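Local coordinates for protein histidinol-phosphatase (Listeria monocytogenes serotype 4b str. H7858, PDB 6NLR) that probably hydrolyses the phosphate ester of histidinol phosphate in histidine biosynthesis, using a trinuclear metal centre in a PHP-family domain, at residues 7-12 with 73-78; 66-71 with 90-95; 181-186 with 237-242. All coordinates share one frame; numbering follows the deposited sequence.

Contact 1: residues 7-12 with 73-78; sequences THTEFC and KKMNHI. With CO (cobalt (II) ion), chain F.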
loop_
_atom_site.group_PDB
_atom_site.type_symbol
_atom_site.label_atom_id
_atom_site.label_comp_id
_atom_site.label_asym_id
_atom_site.label_seq_id
_atom_site.Cartn_x
_atom_site.Cartn_y
_atom_site.Cartn_z
ATOM N N THR A 7 -2.216 -2.993 -8.136
ATOM C CA THR A 7 -2.194 -4.457 -8.414
ATOM C C THR A 7 -0.765 -4.993 -8.357
ATOM O O THR A 7 0.205 -4.207 -8.550
ATOM C CB THR A 7 -2.826 -4.796 -9.769
ATOM O OG1 THR A 7 -1.927 -4.407 -10.814
ATOM C CG2 THR A 7 -4.169 -4.127 -9.936
ATOM N N HIS A 8 -0.678 -6.296 -8.148
ATOM C CA HIS A 8 0.572 -7.082 -8.012
ATOM C C HIS A 8 0.592 -8.173 -9.085
ATOM O O HIS A 8 -0.392 -8.283 -9.849
ATOM C CB HIS A 8 0.681 -7.588 -6.562
ATOM C CG HIS A 8 0.831 -6.462 -5.590
ATOM N ND1 HIS A 8 2.054 -5.857 -5.353
ATOM C CD2 HIS A 8 -0.074 -5.774 -4.863
ATOM C CE1 HIS A 8 1.893 -4.881 -4.473
ATOM N NE2 HIS A 8 0.587 -4.786 -4.189
ATOM N N THR A 9 1.669 -8.962 -9.125
ATOM C CA THR A 9 2.015 -9.859 -10.249
ATOM C C THR A 9 2.647 -11.142 -9.721
ATOM O O THR A 9 2.794 -11.280 -8.483
ATOM C CB THR A 9 3.009 -9.158 -11.188
ATOM O OG1 THR A 9 4.284 -9.037 -10.544
ATOM C CG2 THR A 9 2.541 -7.784 -11.602
ATOM N N GLU A 10 3.058 -12.020 -10.638
ATOM C CA GLU A 10 3.846 -13.243 -10.329
ATOM C C GLU A 10 5.214 -12.856 -9.744
ATOM O O GLU A 10 5.851 -13.738 -9.169
ATOM C CB GLU A 10 3.981 -14.160 -11.553
ATOM C CG GLU A 10 4.817 -13.592 -12.708
ATOM C CD GLU A 10 4.099 -12.654 -13.689
ATOM O OE1 GLU A 10 2.975 -12.151 -13.381
ATOM O OE2 GLU A 10 4.683 -12.377 -14.745
ATOM N N PHE A 11 5.653 -11.597 -9.836
ATOM C CA PHE A 11 6.954 -11.145 -9.258
ATOM C C PHE A 11 6.830 -10.916 -7.744
ATOM O O PHE A 11 7.829 -10.638 -7.086
ATOM C CB PHE A 11 7.489 -9.925 -10.015
ATOM C CG PHE A 11 8.099 -10.290 -11.345
ATOM C CD1 PHE A 11 7.323 -10.371 -12.494
ATOM C CD2 PHE A 11 9.449 -10.586 -11.452
ATOM C CE1 PHE A 11 7.885 -10.726 -13.711
ATOM C CE2 PHE A 11 10.006 -10.958 -12.664
ATOM C CZ PHE A 11 9.227 -11.015 -13.794
ATOM N N CYS A 12 5.624 -11.025 -7.195
ATOM C CA CYS A 12 5.367 -10.878 -5.744
ATOM C C CYS A 12 5.551 -12.240 -5.073
ATOM O O CYS A 12 4.731 -13.129 -5.281
ATOM C CB CYS A 12 3.958 -10.359 -5.491
ATOM S SG CYS A 12 3.652 -10.112 -3.732
ATOM N N LYS A 73 10.682 -5.924 -18.279
ATOM C CA LYS A 73 10.488 -6.555 -19.598
ATOM C C LYS A 73 9.066 -7.136 -19.676
ATOM O O LYS A 73 8.376 -6.869 -20.666
ATOM C CB LYS A 73 11.552 -7.625 -19.829
ATOM C CG LYS A 73 11.386 -8.391 -21.124
ATOM C CD LYS A 73 12.363 -9.517 -21.256
ATOM C CE LYS A 73 12.172 -10.282 -22.544
ATOM N NZ LYS A 73 12.734 -11.637 -22.413
ATOM N N LYS A 74 8.644 -7.923 -18.683
ATOM C CA LYS A 74 7.317 -8.599 -18.709
ATOM C C LYS A 74 6.210 -7.542 -18.711
ATOM O O LYS A 74 5.283 -7.637 -19.505
ATOM C CB LYS A 74 7.175 -9.572 -17.541
ATOM C CG LYS A 74 5.806 -10.237 -17.406
ATOM C CD LYS A 74 5.430 -11.080 -18.606
ATOM C CE LYS A 74 4.046 -11.679 -18.479
ATOM N NZ LYS A 74 3.986 -12.625 -17.343
HETATM N N MSE A 75 6.289 -6.542 -17.820
HETATM C CA MSE A 75 5.183 -5.599 -17.697
HETATM C C MSE A 75 5.069 -4.721 -18.950
HETATM O O MSE A 75 3.965 -4.365 -19.337
HETATM C CB MSE A 75 5.321 -4.720 -16.448
HETATM C CG MSE A 75 5.274 -5.464 -15.117
HETATM SE SE MSE A 75 4.088 -7.045 -15.130
HETATM C CE MSE A 75 5.141 -8.488 -14.304
ATOM N N ASN A 76 6.200 -4.314 -19.533
ATOM C CA ASN A 76 6.205 -3.517 -20.747
ATOM C C ASN A 76 5.585 -4.334 -21.882
ATOM O O ASN A 76 4.843 -3.770 -22.697
ATOM C CB ASN A 76 7.610 -3.005 -21.120
ATOM C CG ASN A 76 7.944 -1.715 -20.376
ATOM O OD1 ASN A 76 8.828 -1.666 -19.506
ATOM N ND2 ASN A 76 7.181 -0.674 -20.646
ATOM N N HIS A 77 5.842 -5.634 -21.929
ATOM C CA HIS A 77 5.225 -6.535 -22.945
ATOM C C HIS A 77 3.690 -6.512 -22.778
ATOM O O HIS A 77 2.960 -6.374 -23.775
ATOM C CB HIS A 77 5.819 -7.942 -22.805
ATOM C CG HIS A 77 5.042 -9.002 -23.508
ATOM N ND1 HIS A 77 4.999 -9.073 -24.865
ATOM C CD2 HIS A 77 4.296 -10.036 -23.041
ATOM C CE1 HIS A 77 4.223 -10.075 -25.225
ATOM N NE2 HIS A 77 3.783 -10.694 -24.124
ATOM N N ILE A 78 3.209 -6.653 -21.541
ATOM C CA ILE A 78 1.746 -6.740 -21.248
ATOM C C ILE A 78 1.090 -5.390 -21.555
ATOM O O ILE A 78 0.024 -5.373 -22.143
ATOM C CB ILE A 78 1.524 -7.192 -19.796
ATOM C CG1 ILE A 78 2.023 -8.619 -19.587
ATOM C CG2 ILE A 78 0.070 -7.042 -19.406
ATOM C CD1 ILE A 78 1.363 -9.623 -20.483
HETATM CO CO CO F . -0.027 -3.687 -2.386
HETATM O O HOH W 1 -0.392 -2.977 -0.329
#

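Contact 2: residues 66-71 with 90-95; sequences SDLPYY and IGFEVD. With MN (manganese (II) ion), chain E; CO (cobalt (II) ion), chain F.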
loop_
_atom_site.group_PDB
_atom_site.type_symbol
_atom_site.label_atom_id
_atom_site.label_comp_id
_atom_site.label_asym_id
_atom_site.label_seq_id
_atom_site.Cartn_x
_atom_site.Cartn_y
_atom_site.Cartn_z
ATOM N N SER A 66 17.906 -8.177 -8.635
ATOM C CA SER A 66 18.246 -8.836 -9.887
ATOM C C SER A 66 16.989 -9.182 -10.705
ATOM O O SER A 66 17.130 -9.428 -11.904
ATOM C CB SER A 66 19.082 -10.052 -9.630
ATOM O OG SER A 66 18.384 -10.953 -8.794
ATOM N N ASP A 67 15.800 -9.221 -10.100
ATOM C CA ASP A 67 14.544 -9.507 -10.851
ATOM C C ASP A 67 14.062 -8.276 -11.626
ATOM O O ASP A 67 13.213 -8.456 -12.509
ATOM C CB ASP A 67 13.415 -9.968 -9.923
ATOM C CG ASP A 67 13.679 -11.317 -9.276
ATOM O OD1 ASP A 67 14.096 -12.229 -9.998
ATOM O OD2 ASP A 67 13.473 -11.432 -8.040
ATOM N N LEU A 68 14.526 -7.068 -11.284
ATOM C CA LEU A 68 13.963 -5.812 -11.845
ATOM C C LEU A 68 13.980 -5.816 -13.374
ATOM O O LEU A 68 12.966 -5.489 -13.969
ATOM C CB LEU A 68 14.696 -4.588 -11.283
ATOM C CG LEU A 68 14.356 -4.238 -9.841
ATOM C CD1 LEU A 68 15.244 -3.111 -9.325
ATOM C CD2 LEU A 68 12.886 -3.878 -9.706
ATOM N N PRO A 69 15.091 -6.125 -14.074
ATOM C CA PRO A 69 15.071 -6.140 -15.539
ATOM C C PRO A 69 13.968 -7.052 -16.122
ATOM O O PRO A 69 13.309 -6.665 -17.081
ATOM C CB PRO A 69 16.460 -6.675 -15.928
ATOM C CG PRO A 69 17.341 -6.388 -14.721
ATOM C CD PRO A 69 16.415 -6.464 -13.522
ATOM N N TYR A 70 13.755 -8.216 -15.507
ATOM C CA TYR A 70 12.749 -9.226 -15.932
ATOM C C TYR A 70 11.346 -8.673 -15.654
ATOM O O TYR A 70 10.446 -8.831 -16.506
ATOM C CB TYR A 70 13.027 -10.569 -15.255
ATOM C CG TYR A 70 14.385 -11.151 -15.594
ATOM C CD1 TYR A 70 14.629 -11.748 -16.824
ATOM C CD2 TYR A 70 15.442 -11.065 -14.698
ATOM C CE1 TYR A 70 15.878 -12.245 -17.156
ATOM C CE2 TYR A 70 16.690 -11.590 -15.000
ATOM C CZ TYR A 70 16.910 -12.178 -16.235
ATOM O OH TYR A 70 18.136 -12.707 -16.546
ATOM N N TYR A 71 11.173 -7.988 -14.522
ATOM C CA TYR A 71 9.896 -7.334 -14.148
ATOM C C TYR A 71 9.515 -6.295 -15.204
ATOM O O TYR A 71 8.395 -6.380 -15.742
ATOM C CB TYR A 71 9.993 -6.678 -12.775
ATOM C CG TYR A 71 8.832 -5.783 -12.431
ATOM C CD1 TYR A 71 7.582 -6.317 -12.183
ATOM C CD2 TYR A 71 8.981 -4.412 -12.337
ATOM C CE1 TYR A 71 6.510 -5.510 -11.852
ATOM C CE2 TYR A 71 7.923 -3.589 -12.000
ATOM C CZ TYR A 71 6.680 -4.141 -11.748
ATOM O OH TYR A 71 5.621 -3.360 -11.375
ATOM N N ILE A 90 3.040 1.220 -15.189
ATOM C CA ILE A 90 4.046 0.341 -14.551
ATOM C C ILE A 90 4.787 1.157 -13.504
ATOM O O ILE A 90 5.280 2.230 -13.801
ATOM C CB ILE A 90 4.998 -0.243 -15.602
ATOM C CG1 ILE A 90 4.223 -0.936 -16.729
ATOM C CG2 ILE A 90 5.991 -1.172 -14.923
ATOM C CD1 ILE A 90 5.072 -1.355 -17.901
ATOM N N GLY A 91 4.885 0.629 -12.301
ATOM C CA GLY A 91 5.699 1.245 -11.246
ATOM C C GLY A 91 5.841 0.311 -10.079
ATOM O O GLY A 91 5.840 -0.926 -10.279
ATOM N N PHE A 92 6.005 0.881 -8.898
ATOM C CA PHE A 92 6.222 0.112 -7.658
ATOM C C PHE A 92 5.279 0.583 -6.570
ATOM O O PHE A 92 4.920 1.789 -6.518
ATOM C CB PHE A 92 7.664 0.303 -7.182
ATOM C CG PHE A 92 8.681 -0.198 -8.166
ATOM C CD1 PHE A 92 8.911 -1.562 -8.313
ATOM C CD2 PHE A 92 9.373 0.691 -8.972
ATOM C CE1 PHE A 92 9.831 -2.034 -9.239
ATOM C CE2 PHE A 92 10.321 0.219 -9.868
ATOM C CZ PHE A 92 10.547 -1.136 -9.995
ATOM N N GLU A 93 4.925 -0.358 -5.700
ATOM C CA GLU A 93 4.541 -0.075 -4.309
ATOM C C GLU A 93 5.861 0.027 -3.552
ATOM O O GLU A 93 6.522 -1.019 -3.315
ATOM C CB GLU A 93 3.618 -1.129 -3.720
ATOM C CG GLU A 93 3.065 -0.681 -2.374
ATOM C CD GLU A 93 2.133 -1.663 -1.697
ATOM O OE1 GLU A 93 1.919 -2.746 -2.274
ATOM O OE2 GLU A 93 1.621 -1.328 -0.599
ATOM N N VAL A 94 6.247 1.264 -3.251
ATOM C CA VAL A 94 7.534 1.598 -2.605
ATOM C C VAL A 94 7.310 1.590 -1.097
ATOM O O VAL A 94 6.449 2.326 -0.620
ATOM C CB VAL A 94 8.062 2.941 -3.122
ATOM C CG1 VAL A 94 9.405 3.270 -2.504
ATOM C CG2 VAL A 94 8.155 2.938 -4.648
ATOM N N ASP A 95 8.080 0.783 -0.373
ATOM C CA ASP A 95 8.106 0.839 1.107
ATOM C C ASP A 95 8.709 2.181 1.519
ATOM O O ASP A 95 9.812 2.530 1.020
ATOM C CB ASP A 95 8.896 -0.324 1.702
ATOM C CG ASP A 95 8.035 -1.555 1.848
ATOM O OD1 ASP A 95 7.336 -1.667 2.893
ATOM O OD2 ASP A 95 8.015 -2.332 0.889
HETATM MN MN MN E . 0.860 -2.559 0.894
HETATM CO CO CO F . -0.027 -3.687 -2.386
HETATM O O HOH W 2 -0.239 -3.729 2.573
HETATM O O HOH W 1 -0.392 -2.977 -0.329
#

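Contact 3: residues 181-186 with 237-242; sequences HISLCQ and YPPKKI. With MN (manganese (II) ion), chain E.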
loop_
_atom_site.group_PDB
_atom_site.type_symbol
_atom_site.label_atom_id
_atom_site.label_comp_id
_atom_site.label_asym_id
_atom_site.label_seq_id
_atom_site.Cartn_x
_atom_site.Cartn_y
_atom_site.Cartn_z
ATOM N N HIS A 181 -2.878 2.625 1.309
ATOM C CA HIS A 181 -3.751 2.115 2.408
ATOM C C HIS A 181 -3.433 2.770 3.762
ATOM O O HIS A 181 -2.893 2.065 4.629
ATOM C CB HIS A 181 -3.650 0.577 2.470
ATOM C CG HIS A 181 -2.267 0.021 2.316
ATOM N ND1 HIS A 181 -1.208 0.443 3.120
ATOM C CD2 HIS A 181 -1.779 -0.947 1.488
ATOM C CE1 HIS A 181 -0.117 -0.250 2.784
ATOM N NE2 HIS A 181 -0.434 -1.108 1.777
ATOM N N ILE A 182 -3.843 4.027 4.003
ATOM C CA ILE A 182 -3.354 4.800 5.187
ATOM C C ILE A 182 -4.078 4.446 6.501
ATOM O O ILE A 182 -3.958 5.245 7.449
ATOM C CB ILE A 182 -3.392 6.316 4.955
ATOM C CG1 ILE A 182 -4.811 6.843 4.735
ATOM C CG2 ILE A 182 -2.432 6.711 3.849
ATOM C CD1 ILE A 182 -4.932 8.346 4.975
ATOM N N SER A 183 -4.762 3.312 6.614
ATOM C CA SER A 183 -5.260 2.817 7.925
ATOM C C SER A 183 -4.897 1.334 8.076
ATOM O O SER A 183 -5.731 0.561 8.634
ATOM C CB SER A 183 -6.746 3.053 8.064
ATOM O OG SER A 183 -7.463 2.357 7.045
ATOM N N LEU A 184 -3.705 0.953 7.616
ATOM C CA LEU A 184 -3.248 -0.468 7.615
ATOM C C LEU A 184 -3.128 -0.981 9.061
ATOM O O LEU A 184 -3.132 -2.198 9.252
ATOM C CB LEU A 184 -1.910 -0.607 6.879
ATOM C CG LEU A 184 -1.481 -2.056 6.603
ATOM C CD1 LEU A 184 -2.391 -2.696 5.551
ATOM C CD2 LEU A 184 -0.037 -2.103 6.135
ATOM N N CYS A 185 -3.028 -0.085 10.037
ATOM C CA CYS A 185 -3.073 -0.390 11.494
ATOM C C CYS A 185 -4.414 -1.043 11.883
ATOM O O CYS A 185 -4.477 -1.566 13.017
ATOM C CB CYS A 185 -2.832 0.870 12.321
ATOM S SG CYS A 185 -4.020 2.220 12.022
ATOM N N GLN A 186 -5.402 -1.095 10.983
ATOM C CA GLN A 186 -6.732 -1.735 11.251
ATOM C C GLN A 186 -6.824 -3.140 10.637
ATOM O O GLN A 186 -7.878 -3.779 10.776
ATOM C CB GLN A 186 -7.880 -0.859 10.728
ATOM C CG GLN A 186 -7.840 0.572 11.240
ATOM C CD GLN A 186 -7.813 0.695 12.745
ATOM O OE1 GLN A 186 -6.978 1.401 13.314
ATOM N NE2 GLN A 186 -8.736 0.004 13.416
ATOM N N TYR A 237 -9.477 0.750 3.493
ATOM C CA TYR A 237 -8.373 1.628 3.936
ATOM C C TYR A 237 -8.413 2.847 3.031
ATOM O O TYR A 237 -8.038 2.733 1.855
ATOM C CB TYR A 237 -6.990 0.960 3.827
ATOM C CG TYR A 237 -6.828 -0.462 4.323
ATOM C CD1 TYR A 237 -6.854 -0.777 5.670
ATOM C CD2 TYR A 237 -6.557 -1.504 3.442
ATOM C CE1 TYR A 237 -6.653 -2.075 6.123
ATOM C CE2 TYR A 237 -6.308 -2.800 3.875
ATOM C CZ TYR A 237 -6.339 -3.085 5.226
ATOM O OH TYR A 237 -6.081 -4.341 5.695
ATOM N N PRO A 238 -8.839 4.042 3.511
ATOM C CA PRO A 238 -9.290 4.260 4.883
ATOM C C PRO A 238 -10.795 4.010 5.024
ATOM O O PRO A 238 -11.495 3.753 4.039
ATOM C CB PRO A 238 -8.895 5.720 5.104
ATOM C CG PRO A 238 -9.013 6.371 3.726
ATOM C CD PRO A 238 -8.858 5.270 2.710
ATOM N N PRO A 239 -11.348 4.083 6.250
ATOM C CA PRO A 239 -12.793 4.024 6.459
ATOM C C PRO A 239 -13.525 5.321 6.065
ATOM O O PRO A 239 -12.917 6.340 5.857
ATOM C CB PRO A 239 -12.944 3.775 7.958
ATOM C CG PRO A 239 -11.680 4.259 8.571
ATOM C CD PRO A 239 -10.609 4.231 7.504
ATOM N N LYS A 240 -14.843 5.221 6.000
ATOM C CA LYS A 240 -15.775 6.275 5.537
ATOM C C LYS A 240 -15.486 7.618 6.229
ATOM O O LYS A 240 -15.451 8.623 5.523
ATOM C CB LYS A 240 -17.209 5.817 5.766
ATOM C CG LYS A 240 -18.300 6.764 5.298
ATOM C CD LYS A 240 -18.194 7.188 3.880
ATOM C CE LYS A 240 -19.380 8.036 3.471
ATOM N NZ LYS A 240 -20.660 7.314 3.642
ATOM N N LYS A 241 -15.332 7.663 7.544
ATOM C CA LYS A 241 -15.118 8.952 8.269
ATOM C C LYS A 241 -13.897 9.677 7.672
ATOM O O LYS A 241 -13.983 10.897 7.416
ATOM C CB LYS A 241 -14.922 8.733 9.774
ATOM C CG LYS A 241 -15.116 9.989 10.610
ATOM C CD LYS A 241 -14.772 9.826 12.080
ATOM C CE LYS A 241 -15.116 11.066 12.881
ATOM N NZ LYS A 241 -15.224 10.793 14.335
ATOM N N ILE A 242 -12.821 8.951 7.383
ATOM C CA ILE A 242 -11.577 9.544 6.819
ATOM C C ILE A 242 -11.837 9.939 5.366
ATOM O O ILE A 242 -11.430 11.052 4.982
ATOM C CB ILE A 242 -10.390 8.589 6.959
ATOM C CG1 ILE A 242 -10.163 8.137 8.409
ATOM C CG2 ILE A 242 -9.142 9.175 6.301
ATOM C CD1 ILE A 242 -10.173 9.215 9.437
HETATM MN MN MN E . 0.860 -2.559 0.894
HETATM O O HOH W 2 -0.239 -3.729 2.573
HETATM O O HOH W 1 -0.392 -2.977 -0.329
#

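Contact 1: residues 7-12 with 73-78
Thr9 and Met75 mark the closest backbone approach, 9.1 Å between their CA atoms, so side chains must bridge a wide gap between a loop and a helix. The loop folds back in a type I turn from Thr9 to Cys12, and within it Thr9 OG1 accepts from Phe11 N at 3.0 Å, forming an ST turn; the same hydroxyl also bonds to Glu39. The turn directly follows His8, which with His6 binds cobalt in the PHP domain's metal site. Met75, present as selenomethionine, lays its end against the side chains of Thr9 and Phe11. Its chain bends beyond CG, bringing CE to 3.4 Å from Phe11 CD1, while Thr9 CG2 meets CE tip to tip at 3.8 Å. Beside this apolar patch, Glu10 OE2 receives Lys74 NZ at 2.7 Å in a salt bridge, the ammonium approaching from above the carboxylate plane, 39° out of it. Bends at chi2 (61°) and chi4 curl the lysine's end round to the glutamate. Asp19 gives the ammonium a second carboxylate partner, and Val20 N bonds to Glu10 OE1. The contact thus joins the loop after strand 3-7 to helix 68-81, with Met75 also packing on Val20 of helix 20-29 and Ile90 of strand 87-95.

Contact 2: residues 66-71 with 90-95
Tyr71 OH donates to Gly91 O at 2.7 Å, the shortest polar link between helix 68-81 and strand 87-95 in this contact. The carbonyl is met almost head-on, with a C=O...donor angle of 164°, and it lies at the edge of the phenol ring, near the ring plane. The same hydroxyl has a weak further bond with Glu39 N of strand 34-40, so the tyrosine reaches two neighbouring strands. Its side chain gets there because CG stands opposite the backbone N (chi1 169°) and the ring projects from the helix toward the sheet. The Tyr71 and Phe92 side chains run antiparallel alongside one another, their rings meeting obliquely, with Tyr71 CE2 3.7 Å from Phe92 CE1 and the ring planes inclined by 33°. Leu68, one helical turn earlier, brings CD2 to 3.6 Å from Phe92 CE1, and Phe107 of helix 101-111 meets Phe92 edge-to-face. One residue further along the strand, the extended chain of Glu93 carries its carboxylate to the metals: OE1 binds cobalt at 2.2 Å and OE2 binds manganese at 2.1 Å. A buried phenol thus spends its hydrogen on a main-chain carbonyl within an apolar setting, tying the helix to the strand that supplies the bridging carboxylate; the bond may help hold the strand two residues before Glu93, an indirect influence on the metal site.

Contact 3: residues 181-186 with 237-242
The metal-bearing loop after strand 178-179 forms half of this contact, with His181 packing against Tyr237 at the approach to helix 240-248. His181 NE2 binds manganese at 2.1 Å, completing with Glu93 and His123 the protein ligands of that ion, and its side chain lies about 4 Å from a bound sulfate in the active site, which may mimic the substrate's phosphate. The imidazole is directed toward the metal while the base of the same side chain does the packing: His181 CB lies 3.6 Å from Tyr237 CB. Here the backbones come closest, 4.9 Å between CA atoms. Leu184 works on two rings at once. Its CD1 sits 4.1 Å above the centre of the imidazole and also over one face of the phenol, 4.0 Å from Tyr237 CZ, so a single methyl touches a face of each ring at the corner where they converge. Ser183 presses against the other segment's backbone instead; a chi1 of 61° sets OG between its own N and carbonyl carbon, from where it reaches Tyr237 CA at 3.3 Å and Pro238 CA at 3.4 Å. That oxygen lies in the plane of the Tyr237 ring, at its edge. The cis peptide between Tyr237 and Pro238 turns the chain here, and Pro239 follows as the N-cap residue of the helix. Farther out, Ile182 packs on Pro238 and more loosely on Ile242, and the two segments hold together by van der Waals contact. Around them, Asp222 of strand 220-224 bonds to His181 N, Ile182 also meets Val163 of helix 152-168, and Ile242 turns to Met204 and Phe207, so the loop packs on strand 220-224 and helix 152-168, while the start of helix 240-248 leans on helix 201-217.

How the contacts relate
From the N terminus, the chain leaves strand 3-7 through 7-12 and returns some sixty residues later on helix 68-81, where contact 1 closes its loop. Contact 2 opens on the first turn of that helix, before contact 1 has closed, and ends on strand 87-95; the two therefore cross along the sequence and share one helix, which they bind to a loop and a central strand of the five-stranded sheet. Contact 3 follows in series, closing a loop of fifty residues on the other side of the chain's centre, beside the three-stranded sheet. The metal centre connects them: contacts 1 and 2 share cobalt, contacts 2 and 3 share manganese, and one water is common to all.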